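PDB 5MGY: FAD:protein FMN transferase from Pseudomonas stutzeri ATCC 14405 = CCUG 16156, which probably catalyses the transfer of FMN from FAD to a threonine side chain of target proteins, releasing AMP, with magnesium or manganese as cofactor. Local coordinates for residues A[65-69]-A[147-153]; A[80-85]-A[140-145]; A[89-93]-A[268-273]. All coordinates share one frame; numbering follows the deposited sequence.

Contact 1. Residues A[65-69]-A[147-153]; sequences FNALP and KAVALQL
Lys147 NZ is gripped by three backbone carbonyls. Lys147 NZ gives a hydrogen bond to Phe65 O at 2.7 Å. A second runs from Lys147 NZ to Leu68 O at 3.0 Å. Within its own segment, Lys147 NZ binds Leu151 O at 2.9 Å. The donor lies in the carbonyl plane of Leu151 but well above that of Leu68. Phe65 O also accepts the backbone N-H of Leu68. The Lys147 chain bends at chi3. It runs alongside the Phe65 side chain in the opposite direction, with Lys147 CD 3.4 Å from Phe65 CZ. Lys147 NZ ends over one face of the Phe65 ring, 4.6 Å from the centroid, in a cation-pi contact. Leu153 CD1 meets the same ring obliquely.

The Asn66 amide binds the backbone of Leu153 twice. Asn66 OD1 accepts from Leu153 N at 2.8 Å, with the donor above the carbonyl plane. Asn66 ND2 gives to Leu153 O at 3.1 Å, on a lone pair of the Leu153 carbonyl. The two bonds fix the rotation of the amide, and Glu63 also binds Asn66 ND2. Gln152 NE2 adds a weak bond to Asn66 O. Lys147 thus ties the end of 65-69 to the irregular segment 147-153, on the way to the magnesium ligand Ser157.

Contact 2. Residues A[80-85]-A[140-145]; sequences VRELVA and IDGDRL
Val84 packs on Ile140 and Leu145 of the hairpin with both its methyls. Val84 CG1 stands anti to the backbone N (chi1 161°), and this sets Val84 CG1 3.9 Å from Ile140 CD1. Val84 CG2 lies 3.9 Å from Leu145 CD2. The other methyl of Leu145, CD1, meets Val80 CG1 at 3.9 Å, and these two side chains cross at about a right angle. Ile140 CD1 reaches over the helix backbone. Ile140 CD1 touches Arg81 O at 3.7 Å and comes near Ala85 CB on the next turn. Phe155 and Leu53 extend the packing on the helix side.

Arg81 makes no hydrogen bond to the hairpin segment. It bends at chi3 (-60°) and lays its guanidinium against the turn, with Asp143 CA 3.7 Å above one face and offset toward the rim. Arg81 NE lies close to Asp143 O, but the angle is too poor for a hydrogen bond. The guanidinium is held instead by Asp78, through a salt bridge, and by the carbonyl of Met76.

Within the hairpin, the backbones of Asp141 and Arg144 are paired by two hydrogen bonds. Their side chains form a salt bridge, Arg144 NH1 to Asp141 OD2 at 2.7 Å. Gly142 takes a positive phi of 59° at the second position of the turn. This is a two-residue beta hairpin with a type II' turn, packed by its inward side chains on helix 78-93.

Contact 3. Residues A[89-93]-A[268-273]; sequences QLSAD and LRADGL. With MG (magnesium ion), chain I.
Arg269 starts with CG anti to its carbonyl carbon and then bends at chi3 (58°), which carries its guanidinium across to Asp93 on helix 78-93. The salt bridge runs from Arg269 NH1 to Asp93 OD2 at 2.7 Å. The two side chains cross at about a right angle, and their flat groups are steeply inclined to each other. The hydrogen bond itself is weak, bent to 127° at the hydrogen.

Asp93 OD1 is held separately. Gln89 NE2 binds Asp93 OD1 at 3.0 Å on the syn side, with the oxygen in the amide plane of Gln89. Each carboxylate oxygen thus has its own donor.

Leu90 is a knob in a hole formed by Leu268, Arg269, Gly272 and Leu273. Leu90 CD2 lies over one face of the Arg269 guanidinium, 3.6 Å from Arg269 NH2. Leu90 CD2 is also 3.7 Å from Leu273 CD2. Leu90 CD1 rests 4.0 Å from Gly272 CA, where the lack of a side chain lets the knob sit against the backbone. The short helix segments cross at -50°, with their axes 10.6 Å apart at the closest.

Asp271 sits one residue before Gly272 and does not touch 89-93. Asp271 OD2 binds the magnesium ion at 2.4 Å, and Ser157 O and Thr275 OG1 are further ligands. Gly161 N holds Asp271 OD1. The chemistry implies that the charge of Asp93 is shared between Arg269 on OD2 and Gln89 on OD1. This ion pair links the two helices, while the nearby Asp271 OD2 is a magnesium ligand.

The centres of the three contacts form a bent arrangement, close to a right angle at contact 2. The centre of contact 2 is 14 Å from that of contact 1 and 16 Å from that of contact 3. Contacts 1 and 3 are 22 Å apart between centres and do not touch. Leu145 and Val84 of contact 2 touch Leu153 of contact 1, so the two contacts share apolar packing. Contacts 2 and 3 share helix 78-93, and Leu83 CD2 meets Leu268 CD1 at 3.9 Å. Along the chain, 80-85 and 140-145 both fall between 65-69 and 147-153, whereas contact 3 crosses both pairings. Helix 78-93 thus connects the peripheral hairpin 138-147 to the magnesium-bearing helix 267-292.

Contact 1. Residues A[65-69]-A[147-153]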
ATOM      1  N   PHE A  65      19.916   8.786  -0.525  1.00 39.52           N
ATOM      2  CA  PHE A  65      19.494   9.322   0.801  1.00 37.41           C
ATOM      3  C   PHE A  65      19.784   8.380   1.974  1.00 38.14           C
ATOM      4  O   PHE A  65      20.302   8.785   3.004  1.00 38.31           O
ATOM      5  CB  PHE A  65      18.014   9.644   0.818  1.00 35.63           C
ATOM      6  CG  PHE A  65      17.587  10.362   2.046  1.00 33.84           C
ATOM      7  CD1 PHE A  65      17.969  11.676   2.246  1.00 32.86           C
ATOM      8  CD2 PHE A  65      16.847   9.717   3.025  1.00 33.00           C
ATOM      9  CE1 PHE A  65      17.625  12.343   3.388  1.00 32.11           C
ATOM     10  CE2 PHE A  65      16.499  10.376   4.168  1.00 31.46           C
ATOM     11  CZ  PHE A  65      16.885  11.686   4.352  1.00 31.78           C
ATOM     12  N   ASN A  66      19.497   7.109   1.789  1.00 40.20           N
ATOM     13  CA  ASN A  66      19.731   6.124   2.855  1.00 41.45           C
ATOM     14  C   ASN A  66      21.183   5.931   3.200  1.00 41.56           C
ATOM     15  O   ASN A  66      21.483   5.590   4.320  1.00 43.16           O
ATOM     16  CB  ASN A  66      19.105   4.751   2.514  1.00 38.63           C
ATOM     17  CG  ASN A  66      17.604   4.771   2.541  1.00 33.67           C
ATOM     18  OD1 ASN A  66      16.963   5.762   2.896  1.00 27.97           O
ATOM     19  ND2 ASN A  66      17.034   3.683   2.104  1.00 34.92           N
ATOM     20  N   ALA A  67      22.081   6.141   2.240  1.00 43.08           N
ATOM     21  CA  ALA A  67      23.519   5.961   2.529  1.00 39.20           C
ATOM     22  C   ALA A  67      24.107   7.071   3.391  1.00 37.51           C
ATOM     23  O   ALA A  67      25.087   6.843   4.061  1.00 38.91           O
ATOM     24  CB  ALA A  67      24.284   5.807   1.266  1.00 38.74           C
ATOM     25  N   LEU A  68      23.488   8.245   3.395  1.00 37.12           N
ATOM     26  CA  LEU A  68      24.000   9.382   4.094  1.00 37.87           C
ATOM     27  C   LEU A  68      23.997   9.224   5.615  1.00 39.32           C
ATOM     28  O   LEU A  68      23.290   8.414   6.153  1.00 38.22           O
ATOM     29  CB  LEU A  68      23.206  10.612   3.691  1.00 39.03           C
ATOM     30  CG  LEU A  68      23.611  11.491   2.482  1.00 39.17           C
ATOM     31  CD1 LEU A  68      24.483  10.855   1.400  1.00 38.63           C
ATOM     32  CD2 LEU A  68      22.383  12.078   1.843  1.00 38.24           C
ATOM     33  N   PRO A  69      24.853   9.980   6.304  1.00 45.04           N
ATOM     34  CA  PRO A  69      24.976   9.918   7.751  1.00 43.32           C
ATOM     35  C   PRO A  69      24.009  10.866   8.451  1.00 42.48           C
ATOM     36  O   PRO A  69      23.545  11.825   7.854  1.00 41.41           O
ATOM     37  CB  PRO A  69      26.389  10.450   7.953  1.00 42.82           C
ATOM     38  CG  PRO A  69      26.495  11.527   6.942  1.00 41.77           C
ATOM     39  CD  PRO A  69      25.879  10.889   5.726  1.00 43.53           C
ATOM     40  N   LYS A 147      17.662  14.476   7.589  1.00 40.60           N
ATOM     41  CA  LYS A 147      17.595  13.442   8.582  1.00 40.66           C
ATOM     42  C   LYS A 147      18.466  13.729   9.782  1.00 39.09           C
ATOM     43  O   LYS A 147      19.663  13.959   9.620  1.00 40.39           O
ATOM     44  CB  LYS A 147      17.917  12.090   7.971  1.00 41.15           C
ATOM     45  CG  LYS A 147      19.333  11.860   7.517  1.00 40.93           C
ATOM     46  CD  LYS A 147      19.304  10.725   6.525  1.00 42.37           C
ATOM     47  CE  LYS A 147      20.468   9.806   6.655  1.00 44.55           C
ATOM     48  NZ  LYS A 147      20.348   8.668   5.717  1.00 46.85           N
ATOM     49  N   ALA A 148      17.857  13.688  10.982  1.00 35.13           N
ATOM     50  CA  ALA A 148      18.555  13.958  12.228  1.00 33.98           C
ATOM     51  C   ALA A 148      19.286  12.763  12.834  1.00 34.78           C
ATOM     52  O   ALA A 148      20.152  12.957  13.664  1.00 38.64           O
ATOM     53  CB  ALA A 148      17.612  14.504  13.218  1.00 33.85           C
ATOM     54  N   VAL A 149      18.927  11.544  12.433  1.00 32.80           N
ATOM     55  CA  VAL A 149      19.628  10.319  12.783  1.00 32.17           C
ATOM     56  C   VAL A 149      19.935   9.571  11.481  1.00 31.04           C
ATOM     57  O   VAL A 149      19.432   9.952  10.460  1.00 31.19           O
ATOM     58  CB  VAL A 149      18.757   9.409  13.737  1.00 33.46           C
ATOM     59  CG1 VAL A 149      18.158  10.178  14.928  1.00 32.64           C
ATOM     60  CG2 VAL A 149      17.660   8.685  12.990  1.00 34.50           C
ATOM     61  N   ALA A 150      20.679   8.471  11.510  1.00 32.20           N
ATOM     62  CA  ALA A 150      20.994   7.720  10.252  1.00 34.20           C
ATOM     63  C   ALA A 150      19.815   6.954   9.709  1.00 32.36           C
ATOM     64  O   ALA A 150      19.897   5.719   9.613  1.00 33.59           O
ATOM     65  CB  ALA A 150      22.185   6.739  10.422  1.00 34.16           C
ATOM     66  N   LEU A 151      18.780   7.683   9.299  1.00 32.19           N
ATOM     67  CA  LEU A 151      17.535   7.075   8.760  1.00 35.24           C
ATOM     68  C   LEU A 151      17.697   6.303   7.461  1.00 36.44           C
ATOM     69  O   LEU A 151      18.399   6.725   6.524  1.00 38.82           O
ATOM     70  CB  LEU A 151      16.433   8.131   8.511  1.00 33.54           C
ATOM     71  CG  LEU A 151      15.842   8.851   9.742  1.00 32.54           C
ATOM     72  CD1 LEU A 151      14.781   9.855   9.325  1.00 32.62           C
ATOM     73  CD2 LEU A 151      15.282   7.883  10.759  1.00 31.59           C
ATOM     74  N   GLN A 152      17.006   5.190   7.402  1.00 37.99           N
ATOM     75  CA  GLN A 152      16.839   4.528   6.134  1.00 40.62           C
ATOM     76  C   GLN A 152      15.342   4.397   5.824  1.00 36.33           C
ATOM     77  O   GLN A 152      14.578   3.814   6.602  1.00 35.60           O
ATOM     78  CB  GLN A 152      17.576   3.226   6.179  1.00 44.32           C
ATOM     79  CG  GLN A 152      19.016   3.453   6.554  1.00 48.42           C
ATOM     80  CD  GLN A 152      19.869   2.256   6.170  1.00 53.63           C
ATOM     81  OE1 GLN A 152      19.772   1.178   6.777  1.00 52.26           O
ATOM     82  NE2 GLN A 152      20.689   2.426   5.127  1.00 59.30           N
ATOM     83  N   LEU A 153      14.951   4.993   4.701  1.00 32.67           N
ATOM     84  CA  LEU A 153      13.589   4.999   4.259  1.00 30.60           C
ATOM     85  C   LEU A 153      13.223   3.799   3.447  1.00 30.67           C
ATOM     86  O   LEU A 153      14.078   3.147   2.859  1.00 31.91           O
ATOM     87  CB  LEU A 153      13.328   6.249   3.457  1.00 30.96           C
ATOM     88  CG  LEU A 153      13.624   7.562   4.213  1.00 30.68           C
ATOM     89  CD1 LEU A 153      13.143   8.777   3.427  1.00 31.14           C
ATOM     90  CD2 LEU A 153      13.030   7.549   5.595  1.00 29.42           C
TER

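Contact 2. Residues A[80-85]-A[140-145]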
ATOM      1  N   VAL A  80       9.599  11.747  -3.875  1.00 42.16           N
ATOM      2  CA  VAL A  80      10.080  11.274  -2.589  1.00 36.37           C
ATOM      3  C   VAL A  80       9.528  12.204  -1.524  1.00 36.35           C
ATOM      4  O   VAL A  80       9.093  11.749  -0.466  1.00 36.40           O
ATOM      5  CB  VAL A  80      11.596  11.218  -2.543  1.00 34.98           C
ATOM      6  CG1 VAL A  80      12.076  10.970  -1.121  1.00 34.80           C
ATOM      7  CG2 VAL A  80      12.105  10.149  -3.452  1.00 34.95           C
ATOM      8  N   ARG A  81       9.520  13.492  -1.832  1.00 38.69           N
ATOM      9  CA  ARG A  81       9.017  14.506  -0.924  1.00 42.27           C
ATOM     10  C   ARG A  81       7.518  14.485  -0.843  1.00 44.47           C
ATOM     11  O   ARG A  81       6.984  14.668   0.230  1.00 48.61           O
ATOM     12  CB  ARG A  81       9.537  15.901  -1.285  1.00 43.60           C
ATOM     13  CG  ARG A  81      10.924  16.093  -0.708  1.00 45.76           C
ATOM     14  CD  ARG A  81      11.676  17.357  -1.118  1.00 48.56           C
ATOM     15  NE  ARG A  81      11.894  17.449  -2.570  1.00 50.32           N
ATOM     16  CZ  ARG A  81      11.088  18.092  -3.423  1.00 52.67           C
ATOM     17  NH1 ARG A  81       9.969  18.708  -2.982  1.00 52.49           N
ATOM     18  NH2 ARG A  81      11.390  18.103  -4.727  1.00 50.96           N
ATOM     19  N   GLU A  82       6.831  14.249  -1.957  1.00 46.26           N
ATOM     20  CA  GLU A  82       5.399  14.039  -1.898  1.00 46.96           C
ATOM     21  C   GLU A  82       5.090  12.846  -0.928  1.00 42.90           C
ATOM     22  O   GLU A  82       4.258  12.953  -0.044  1.00 42.89           O
ATOM     23  CB  GLU A  82       4.795  13.817  -3.318  1.00 53.09           C
ATOM     24  CG  GLU A  82       3.271  14.063  -3.403  1.00 57.94           C
ATOM     25  CD  GLU A  82       2.583  13.526  -4.658  1.00 59.00           C
ATOM     26  OE1 GLU A  82       1.323  13.282  -4.634  1.00 56.94           O
ATOM     27  OE2 GLU A  82       3.308  13.371  -5.666  1.00 58.54           O
ATOM     28  N   LEU A  83       5.803  11.753  -1.078  1.00 37.14           N
ATOM     29  CA  LEU A  83       5.517  10.582  -0.332  1.00 36.43           C
ATOM     30  C   LEU A  83       5.911  10.712   1.107  1.00 38.15           C
ATOM     31  O   LEU A  83       5.239  10.148   1.971  1.00 40.90           O
ATOM     32  CB  LEU A  83       6.248   9.368  -0.924  1.00 37.03           C
ATOM     33  CG  LEU A  83       5.758   8.806  -2.258  1.00 37.12           C
ATOM     34  CD1 LEU A  83       6.165   7.365  -2.321  1.00 40.32           C
ATOM     35  CD2 LEU A  83       4.262   8.846  -2.432  1.00 39.19           C
ATOM     36  N   VAL A  84       7.016  11.414   1.384  1.00 38.01           N
ATOM     37  CA  VAL A  84       7.442  11.647   2.762  1.00 33.75           C
ATOM     38  C   VAL A  84       6.378  12.430   3.449  1.00 30.73           C
ATOM     39  O   VAL A  84       6.022  12.137   4.547  1.00 33.03           O
ATOM     40  CB  VAL A  84       8.816  12.373   2.856  1.00 34.47           C
ATOM     41  CG1 VAL A  84       9.013  13.007   4.233  1.00 31.89           C
ATOM     42  CG2 VAL A  84       9.945  11.375   2.570  1.00 35.48           C
ATOM     43  N   ALA A  85       5.855  13.419   2.771  1.00 30.33           N
ATOM     44  CA  ALA A  85       4.819  14.243   3.334  1.00 33.18           C
ATOM     45  C   ALA A  85       3.492  13.467   3.592  1.00 35.00           C
ATOM     46  O   ALA A  85       2.912  13.539   4.699  1.00 36.78           O
ATOM     47  CB  ALA A  85       4.582  15.422   2.412  1.00 33.53           C
ATOM     48  N   ILE A 140      11.374  18.035   5.740  1.00 44.77           N
ATOM     49  CA  ILE A 140      11.471  18.529   4.359  1.00 45.80           C
ATOM     50  C   ILE A 140      11.858  19.984   4.458  1.00 46.02           C
ATOM     51  O   ILE A 140      11.308  20.718   5.233  1.00 45.94           O
ATOM     52  CB  ILE A 140      10.133  18.393   3.643  1.00 44.31           C
ATOM     53  CG1 ILE A 140       9.961  16.988   3.146  1.00 44.71           C
ATOM     54  CG2 ILE A 140      10.043  19.321   2.469  1.00 45.77           C
ATOM     55  CD1 ILE A 140       8.492  16.646   2.905  1.00 45.71           C
ATOM     56  N   ASP A 141      12.804  20.397   3.647  1.00 52.20           N
ATOM     57  CA  ASP A 141      13.258  21.785   3.669  1.00 55.01           C
ATOM     58  C   ASP A 141      13.469  22.209   2.240  1.00 52.32           C
ATOM     59  O   ASP A 141      14.437  21.812   1.585  1.00 49.52           O
ATOM     60  CB  ASP A 141      14.541  21.935   4.433  1.00 58.35           C
ATOM     61  CG  ASP A 141      14.855  23.345   4.699  1.00 60.56           C
ATOM     62  OD1 ASP A 141      14.517  23.802   5.789  1.00 64.95           O
ATOM     63  OD2 ASP A 141      15.443  24.017   3.854  1.00 63.28           O
ATOM     64  N   GLY A 142      12.506  22.953   1.730  1.00 50.12           N
ATOM     65  CA  GLY A 142      12.528  23.300   0.356  1.00 50.11           C
ATOM     66  C   GLY A 142      12.517  22.030  -0.439  1.00 48.42           C
ATOM     67  O   GLY A 142      11.623  21.222  -0.261  1.00 51.86           O
ATOM     68  N   ASP A 143      13.515  21.839  -1.278  1.00 46.24           N
ATOM     69  CA  ASP A 143      13.615  20.681  -2.119  1.00 47.00           C
ATOM     70  C   ASP A 143      14.550  19.659  -1.475  1.00 46.96           C
ATOM     71  O   ASP A 143      14.975  18.700  -2.135  1.00 43.61           O
ATOM     72  CB  ASP A 143      14.100  21.092  -3.507  1.00 53.89           C
ATOM     73  CG  ASP A 143      15.575  21.726  -3.500  1.00 66.05           C
ATOM     74  OD1 ASP A 143      15.876  22.654  -2.663  1.00 67.70           O
ATOM     75  OD2 ASP A 143      16.424  21.278  -4.336  1.00 66.85           O
ATOM     76  N   ARG A 144      14.913  19.865  -0.202  1.00 49.67           N
ATOM     77  CA  ARG A 144      15.802  18.917   0.498  1.00 52.80           C
ATOM     78  C   ARG A 144      15.008  18.053   1.490  1.00 49.95           C
ATOM     79  O   ARG A 144      13.998  18.520   2.012  1.00 45.75           O
ATOM     80  CB  ARG A 144      16.923  19.663   1.222  1.00 56.45           C
ATOM     81  CG  ARG A 144      17.911  20.369   0.299  1.00 63.06           C
ATOM     82  CD  ARG A 144      18.215  21.801   0.710  1.00 70.46           C
ATOM     83  NE  ARG A 144      19.223  21.896   1.779  1.00 77.10           N
ATOM     84  CZ  ARG A 144      19.024  22.378   3.021  1.00 79.57           C
ATOM     85  NH1 ARG A 144      17.834  22.851   3.402  1.00 83.09           N
ATOM     86  NH2 ARG A 144      20.046  22.405   3.898  1.00 71.81           N
ATOM     87  N   LEU A 145      15.457  16.801   1.686  1.00 45.64           N
ATOM     88  CA  LEU A 145      15.002  15.942   2.769  1.00 44.42           C
ATOM     89  C   LEU A 145      16.081  15.940   3.793  1.00 45.45           C
ATOM     90  O   LEU A 145      17.207  15.687   3.433  1.00 46.39           O
ATOM     91  CB  LEU A 145      14.915  14.494   2.355  1.00 43.26           C
ATOM     92  CG  LEU A 145      13.641  13.750   2.051  1.00 42.46           C
ATOM     93  CD1 LEU A 145      13.903  12.265   2.108  1.00 38.55           C
ATOM     94  CD2 LEU A 145      12.581  14.168   3.055  1.00 45.08           C
TER

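Contact 3. Residues A[89-93]-A[268-273]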
ATOM      1  N   GLN A  89       1.581  12.395   7.457  1.00 43.47           N
ATOM      2  CA  GLN A  89       0.196  12.576   7.777  1.00 40.73           C
ATOM      3  C   GLN A  89      -0.360  11.236   8.162  1.00 40.27           C
ATOM      4  O   GLN A  89      -1.052  11.090   9.154  1.00 40.42           O
ATOM      5  CB  GLN A  89      -0.541  13.095   6.557  1.00 42.74           C
ATOM      6  CG  GLN A  89      -1.993  13.432   6.798  1.00 43.71           C
ATOM      7  CD  GLN A  89      -2.123  14.678   7.662  1.00 43.79           C
ATOM      8  OE1 GLN A  89      -1.686  15.735   7.268  1.00 46.23           O
ATOM      9  NE2 GLN A  89      -2.712  14.548   8.843  1.00 42.38           N
ATOM     10  N   LEU A  90      -0.055  10.233   7.375  1.00 40.13           N
ATOM     11  CA  LEU A  90      -0.463   8.904   7.728  1.00 40.65           C
ATOM     12  C   LEU A  90       0.033   8.555   9.128  1.00 40.60           C
ATOM     13  O   LEU A  90      -0.682   7.968   9.904  1.00 38.55           O
ATOM     14  CB  LEU A  90       0.082   7.909   6.726  1.00 40.36           C
ATOM     15  CG  LEU A  90      -0.734   7.800   5.458  1.00 40.41           C
ATOM     16  CD1 LEU A  90       0.083   7.108   4.379  1.00 40.83           C
ATOM     17  CD2 LEU A  90      -2.009   6.998   5.731  1.00 42.09           C
ATOM     18  N   SER A  91       1.261   8.931   9.446  1.00 45.27           N
ATOM     19  CA  SER A  91       1.809   8.621  10.772  1.00 49.10           C
ATOM     20  C   SER A  91       0.973   9.283  11.840  1.00 49.45           C
ATOM     21  O   SER A  91       0.518   8.611  12.771  1.00 50.24           O
ATOM     22  CB  SER A  91       3.270   9.056  10.948  1.00 49.58           C
ATOM     23  OG  SER A  91       3.708   8.752  12.268  1.00 48.36           O
ATOM     24  N   ALA A  92       0.753  10.585  11.683  1.00 48.06           N
ATOM     25  CA  ALA A  92      -0.094  11.329  12.617  1.00 50.68           C
ATOM     26  C   ALA A  92      -1.539  10.715  12.739  1.00 55.43           C
ATOM     27  O   ALA A  92      -2.017  10.433  13.836  1.00 58.72           O
ATOM     28  CB  ALA A  92      -0.132  12.804  12.244  1.00 48.77           C
ATOM     29  N   ASP A  93      -2.198  10.443  11.626  1.00 52.56           N
ATOM     30  CA  ASP A  93      -3.541   9.915  11.678  1.00 48.65           C
ATOM     31  C   ASP A  93      -3.630   8.509  12.277  1.00 47.24           C
ATOM     32  O   ASP A  93      -4.691   8.153  12.749  1.00 49.02           O
ATOM     33  CB  ASP A  93      -4.146   9.877  10.275  1.00 49.39           C
ATOM     34  CG  ASP A  93      -4.219  11.245   9.627  1.00 48.40           C
ATOM     35  OD1 ASP A  93      -3.954  12.255  10.326  1.00 45.95           O
ATOM     36  OD2 ASP A  93      -4.527  11.298   8.404  1.00 48.60           O
ATOM     37  N   LEU A 268      -3.472   5.758  -2.413  1.00 35.02           N
ATOM     38  CA  LEU A 268      -2.253   5.922  -1.626  1.00 35.45           C
ATOM     39  C   LEU A 268      -2.619   5.713  -0.136  1.00 36.19           C
ATOM     40  O   LEU A 268      -2.044   4.841   0.564  1.00 36.15           O
ATOM     41  CB  LEU A 268      -1.650   7.325  -1.889  1.00 35.21           C
ATOM     42  CG  LEU A 268      -0.267   7.615  -1.295  1.00 34.90           C
ATOM     43  CD1 LEU A 268       0.369   8.873  -1.845  1.00 33.14           C
ATOM     44  CD2 LEU A 268      -0.291   7.659   0.229  1.00 36.13           C
ATOM     45  N   ARG A 269      -3.571   6.516   0.329  1.00 37.89           N
ATOM     46  CA  ARG A 269      -4.181   6.392   1.688  1.00 39.44           C
ATOM     47  C   ARG A 269      -4.672   4.988   2.053  1.00 35.60           C
ATOM     48  O   ARG A 269      -4.346   4.490   3.137  1.00 33.80           O
ATOM     49  CB  ARG A 269      -5.276   7.475   1.913  1.00 40.10           C
ATOM     50  CG  ARG A 269      -4.568   8.825   2.055  1.00 43.17           C
ATOM     51  CD  ARG A 269      -5.227   9.924   2.842  1.00 44.85           C
ATOM     52  NE  ARG A 269      -5.553   9.621   4.257  1.00 46.69           N
ATOM     53  CZ  ARG A 269      -4.770   9.809   5.310  1.00 44.86           C
ATOM     54  NH1 ARG A 269      -5.236   9.555   6.515  1.00 44.83           N
ATOM     55  NH2 ARG A 269      -3.520  10.207   5.186  1.00 49.79           N
ATOM     56  N   ALA A 270      -5.342   4.316   1.129  1.00 31.83           N
ATOM     57  CA  ALA A 270      -5.748   2.948   1.402  1.00 33.35           C
ATOM     58  C   ALA A 270      -4.552   2.025   1.643  1.00 32.59           C
ATOM     59  O   ALA A 270      -4.613   1.169   2.473  1.00 32.49           O
ATOM     60  CB  ALA A 270      -6.633   2.389   0.276  1.00 34.55           C
ATOM     61  N   ASP A 271      -3.462   2.209   0.910  1.00 32.00           N
ATOM     62  CA  ASP A 271      -2.293   1.322   0.979  1.00 30.38           C
ATOM     63  C   ASP A 271      -1.615   1.551   2.331  1.00 29.65           C
ATOM     64  O   ASP A 271      -1.053   0.607   2.945  1.00 26.13           O
ATOM     65  CB  ASP A 271      -1.364   1.583  -0.264  1.00 30.34           C
ATOM     66  CG  ASP A 271      -0.341   0.449  -0.556  1.00 30.04           C
ATOM     67  OD1 ASP A 271       0.567   0.671  -1.415  1.00 31.83           O
ATOM     68  OD2 ASP A 271      -0.390  -0.640   0.074  1.00 29.86           O
ATOM     69  N   GLY A 272      -1.684   2.822   2.757  1.00 28.40           N
ATOM     70  CA  GLY A 272      -1.040   3.274   3.945  1.00 29.63           C
ATOM     71  C   GLY A 272      -1.799   2.809   5.168  1.00 31.20           C
ATOM     72  O   GLY A 272      -1.229   2.137   6.049  1.00 29.27           O
ATOM     73  N   LEU A 273      -3.084   3.183   5.224  1.00 31.79           N
ATOM     74  CA  LEU A 273      -3.968   2.819   6.353  1.00 30.55           C
ATOM     75  C   LEU A 273      -4.075   1.321   6.448  1.00 29.84           C
ATOM     76  O   LEU A 273      -3.886   0.747   7.485  1.00 33.68           O
ATOM     77  CB  LEU A 273      -5.340   3.437   6.225  1.00 31.23           C
ATOM     78  CG  LEU A 273      -5.310   4.992   6.243  1.00 33.09           C
ATOM     79  CD1 LEU A 273      -6.698   5.547   5.911  1.00 34.23           C
ATOM     80  CD2 LEU A 273      -4.829   5.539   7.567  1.00 32.93           C
TER
HETATM   81 MG    MG I 401       0.888  -1.278   1.976  1.00 51.00          MG